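Local coordinates for MexT protein (PDB 6L33) that activates transcription of the MexEF-OprN efflux pump genes as a LysR-family regulator, probably by binding DNA, and is represented here by its regulatory domain, at residues R11-L22 against E57-T65. Numbering follows the deposited sequence.
Sequences RIGLSDDVEFGL and EISVGVSYT
Gly13 and Gly61 pair, CA atoms 4.2 Å apart, within a parallel strand pair in one of the two lobes of the LysR regulatory domain, a periplasmic-binding-protein-like fold. Strands 11-14 and 60-62 run 22° apart, and strand 38-43 pairs with the other edge of 11-14. The parallel register is read from three backbone bonds: Gly13 N to Val60 O, Val62 N to Gly13 O (2.8 Å) and Ser15 N to Val62 O (3.0 Å). Ser59 N, from the loop before strand 60-62, bonds Arg11 O at 2.8 Å, where a regular ladder would place Val60 N. Ile58 packs against the Gly13 backbone, its CG2 3.5 Å from Gly13 N; its other neighbours include Met49 and Leu52 of helix 49-55. On the face of Leu14 and Val62 the two side chains lie alongside each other, with Leu14 CD2 3.6 Å from Val62 CB. The CG1 branch of Val62, anti to its backbone N (chi1 -175°), instead meets Val18 CG1 at 3.9 Å, which packs over this face. Beyond the ladder, Asp17 grips two hydroxyls with separate carboxylate oxygens: OD1 accepts a very short bond from Ser15 OG, while OD2 takes the Tyr64 hydroxyl. Tyr156 of helix 155-164, in the other lobe, touches both Asp17 and Tyr64. The carboxylate is turned 40° from the ring plane, and Tyr64 OH meets Asp17 OD2 nearly end-on to its C-O bond, at 2.6 Å.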
loop_
_atom_site.group_PDB
_atom_site.type_symbol
_atom_site.label_atom_id
_atom_site.label_comp_id
_atom_site.label_asym_id
_atom_site.label_seq_id
_atom_site.Cartn_x
_atom_site.Cartn_y
_atom_site.Cartn_z
ATOM N N ARG B 11 6.346 -15.802 6.642
ATOM C CA ARG B 11 6.233 -14.794 5.595
ATOM C C ARG B 11 4.990 -15.090 4.770
ATOM O O ARG B 11 4.890 -16.156 4.151
ATOM C CB ARG B 11 7.486 -14.776 4.716
ATOM C CG ARG B 11 8.738 -14.316 5.452
ATOM C CD ARG B 11 10.015 -14.714 4.725
ATOM N NE ARG B 11 11.206 -14.332 5.481
ATOM C CZ ARG B 11 11.796 -15.102 6.393
ATOM N NH1 ARG B 11 12.874 -14.670 7.033
ATOM N NH2 ARG B 11 11.310 -16.308 6.660
ATOM N N ILE B 12 4.040 -14.155 4.775
ATOM C CA ILE B 12 2.783 -14.308 4.057
ATOM C C ILE B 12 2.557 -13.079 3.188
ATOM O O ILE B 12 3.100 -11.999 3.437
ATOM C CB ILE B 12 1.582 -14.519 5.008
ATOM C CG1 ILE B 12 1.260 -13.228 5.761
ATOM C CG2 ILE B 12 1.855 -15.651 5.986
ATOM C CD1 ILE B 12 0.040 -13.335 6.659
ATOM N N GLY B 13 1.742 -13.258 2.152
ATOM C CA GLY B 13 1.369 -12.181 1.250
ATOM C C GLY B 13 -0.116 -11.881 1.374
ATOM O O GLY B 13 -0.940 -12.793 1.417
ATOM N N LEU B 14 -0.442 -10.593 1.439
ATOM C CA LEU B 14 -1.826 -10.190 1.632
ATOM C C LEU B 14 -2.179 -9.054 0.688
ATOM O O LEU B 14 -1.399 -8.114 0.512
ATOM C CB LEU B 14 -2.092 -9.753 3.081
ATOM C CG LEU B 14 -2.034 -10.816 4.179
ATOM C CD1 LEU B 14 -2.348 -10.186 5.527
ATOM C CD2 LEU B 14 -2.982 -11.977 3.887
ATOM N N SER B 15 -3.356 -9.157 0.080
ATOM C CA SER B 15 -3.931 -8.021 -0.624
ATOM C C SER B 15 -4.168 -6.885 0.362
ATOM O O SER B 15 -4.434 -7.109 1.546
ATOM C CB SER B 15 -5.238 -8.429 -1.307
ATOM O OG SER B 15 -5.848 -7.325 -1.949
ATOM N N ASP B 16 -4.055 -5.648 -0.128
ATOM C CA ASP B 16 -4.066 -4.510 0.786
ATOM C C ASP B 16 -5.428 -4.323 1.447
ATOM O O ASP B 16 -5.500 -3.836 2.579
ATOM C CB ASP B 16 -3.624 -3.236 0.058
ATOM C CG ASP B 16 -4.709 -2.645 -0.818
ATOM O OD1 ASP B 16 -4.933 -3.165 -1.929
ATOM O OD2 ASP B 16 -5.326 -1.643 -0.402
ATOM N N ASP B 17 -6.511 -4.722 0.778
ATOM C CA ASP B 17 -7.820 -4.647 1.416
ATOM C C ASP B 17 -8.016 -5.775 2.425
ATOM O O ASP B 17 -8.546 -5.545 3.518
ATOM C CB ASP B 17 -8.929 -4.663 0.360
ATOM C CG ASP B 17 -8.787 -5.808 -0.628
ATOM O OD1 ASP B 17 -7.771 -6.531 -0.564
ATOM O OD2 ASP B 17 -9.693 -5.983 -1.471
ATOM N N VAL B 18 -7.579 -6.992 2.083
ATOM C CA VAL B 18 -7.703 -8.129 2.994
ATOM C C VAL B 18 -6.957 -7.870 4.294
ATOM O O VAL B 18 -7.391 -8.301 5.370
ATOM C CB VAL B 18 -7.199 -9.414 2.303
ATOM C CG1 VAL B 18 -7.143 -10.578 3.288
ATOM C CG2 VAL B 18 -8.078 -9.759 1.114
ATOM N N GLU B 19 -5.838 -7.145 4.222
ATOM C CA GLU B 19 -5.020 -6.885 5.401
ATOM C C GLU B 19 -5.800 -6.173 6.502
ATOM O O GLU B 19 -5.526 -6.383 7.689
ATOM C CB GLU B 19 -3.793 -6.067 4.991
ATOM C CG GLU B 19 -2.929 -5.598 6.138
ATOM C CD GLU B 19 -1.487 -5.400 5.726
ATOM O OE1 GLU B 19 -0.719 -4.796 6.506
ATOM O OE2 GLU B 19 -1.122 -5.850 4.619
ATOM N N PHE B 20 -6.779 -5.342 6.139
ATOM C CA PHE B 20 -7.502 -4.569 7.146
ATOM C C PHE B 20 -8.328 -5.470 8.058
ATOM O O PHE B 20 -8.310 -5.313 9.283
ATOM C CB PHE B 20 -8.393 -3.528 6.469
ATOM C CG PHE B 20 -7.641 -2.337 5.955
ATOM C CD1 PHE B 20 -7.309 -1.292 6.802
ATOM C CD2 PHE B 20 -7.264 -2.264 4.626
ATOM C CE1 PHE B 20 -6.613 -0.194 6.329
ATOM C CE2 PHE B 20 -6.568 -1.172 4.148
ATOM C CZ PHE B 20 -6.243 -0.134 5.001
ATOM N N GLY B 21 -9.059 -6.419 7.479
ATOM C CA GLY B 21 -9.934 -7.266 8.264
ATOM C C GLY B 21 -9.274 -8.509 8.824
ATOM O O GLY B 21 -9.568 -8.917 9.950
ATOM N N LEU B 22 -8.371 -9.117 8.050
ATOM C CA LEU B 22 -7.797 -10.402 8.435
ATOM C C LEU B 22 -6.715 -10.249 9.497
ATOM O O LEU B 22 -6.648 -11.049 10.439
ATOM C CB LEU B 22 -7.230 -11.105 7.198
ATOM C CG LEU B 22 -6.647 -12.519 7.312
ATOM C CD1 LEU B 22 -6.854 -13.261 6.002
ATOM C CD2 LEU B 22 -5.169 -12.501 7.670
ATOM N N GLU B 57 9.424 -15.616 -1.360
ATOM C CA GLU B 57 9.201 -14.445 -0.516
ATOM C C GLU B 57 8.063 -14.665 0.470
ATOM O O GLU B 57 8.046 -14.051 1.544
ATOM C CB GLU B 57 8.918 -13.220 -1.384
ATOM C CG GLU B 57 10.144 -12.666 -2.089
ATOM C CD GLU B 57 9.798 -11.590 -3.097
ATOM O OE1 GLU B 57 9.326 -11.939 -4.201
ATOM O OE2 GLU B 57 9.997 -10.397 -2.787
ATOM N N ILE B 58 7.093 -15.510 0.120
ATOM C CA ILE B 58 6.004 -15.875 1.014
ATOM C C ILE B 58 5.809 -17.380 0.927
ATOM O O ILE B 58 6.166 -18.022 -0.063
ATOM C CB ILE B 58 4.678 -15.145 0.680
ATOM C CG1 ILE B 58 4.125 -15.614 -0.671
ATOM C CG2 ILE B 58 4.867 -13.632 0.707
ATOM C CD1 ILE B 58 2.774 -15.008 -1.032
ATOM N N SER B 59 5.247 -17.948 1.991
ATOM C CA SER B 59 4.829 -19.342 1.960
ATOM C C SER B 59 3.361 -19.499 1.605
ATOM O O SER B 59 2.966 -20.543 1.080
ATOM C CB SER B 59 5.096 -20.012 3.311
ATOM O OG SER B 59 4.243 -19.492 4.314
ATOM N N VAL B 60 2.553 -18.476 1.870
ATOM C CA VAL B 60 1.126 -18.509 1.590
ATOM C C VAL B 60 0.667 -17.077 1.371
ATOM O O VAL B 60 1.234 -16.133 1.929
ATOM C CB VAL B 60 0.343 -19.193 2.737
ATOM C CG1 VAL B 60 0.541 -18.439 4.041
ATOM C CG2 VAL B 60 -1.139 -19.320 2.397
ATOM N N GLY B 61 -0.344 -16.914 0.534
ATOM C CA GLY B 61 -0.906 -15.603 0.281
ATOM C C GLY B 61 -2.416 -15.656 0.260
ATOM O O GLY B 61 -3.020 -16.654 -0.134
ATOM N N VAL B 62 -3.022 -14.561 0.709
ATOM C CA VAL B 62 -4.459 -14.345 0.599
ATOM C C VAL B 62 -4.642 -13.092 -0.242
ATOM O O VAL B 62 -4.411 -11.973 0.234
ATOM C CB VAL B 62 -5.138 -14.206 1.967
ATOM C CG1 VAL B 62 -6.648 -14.103 1.795
ATOM C CG2 VAL B 62 -4.777 -15.387 2.851
ATOM N N SER B 63 -5.060 -13.281 -1.488
ATOM C CA SER B 63 -5.032 -12.224 -2.484
ATOM C C SER B 63 -6.065 -12.537 -3.552
ATOM O O SER B 63 -6.555 -13.666 -3.655
ATOM C CB SER B 63 -3.638 -12.102 -3.114
ATOM O OG SER B 63 -3.543 -10.970 -3.959
ATOM N N TYR B 64 -6.401 -11.520 -4.340
ATOM C CA TYR B 64 -6.998 -11.789 -5.637
ATOM C C TYR B 64 -5.974 -12.517 -6.493
ATOM O O TYR B 64 -4.792 -12.163 -6.510
ATOM C CB TYR B 64 -7.440 -10.490 -6.310
ATOM C CG TYR B 64 -8.396 -9.683 -5.467
ATOM C CD1 TYR B 64 -9.739 -10.031 -5.381
ATOM C CD2 TYR B 64 -7.952 -8.586 -4.744
ATOM C CE1 TYR B 64 -10.616 -9.299 -4.604
ATOM C CE2 TYR B 64 -8.819 -7.849 -3.966
ATOM C CZ TYR B 64 -10.150 -8.209 -3.901
ATOM O OH TYR B 64 -11.015 -7.473 -3.123
ATOM N N THR B 65 -6.415 -13.566 -7.175
ATOM C CA THR B 65 -5.509 -14.396 -7.954
ATOM C C THR B 65 -6.085 -14.633 -9.338
ATOM O O THR B 65 -7.300 -14.781 -9.502
ATOM C CB THR B 65 -5.248 -15.744 -7.270
ATOM O OG1 THR B 65 -6.489 -16.440 -7.099
ATOM C CG2 THR B 65 -4.588 -15.543 -5.910
#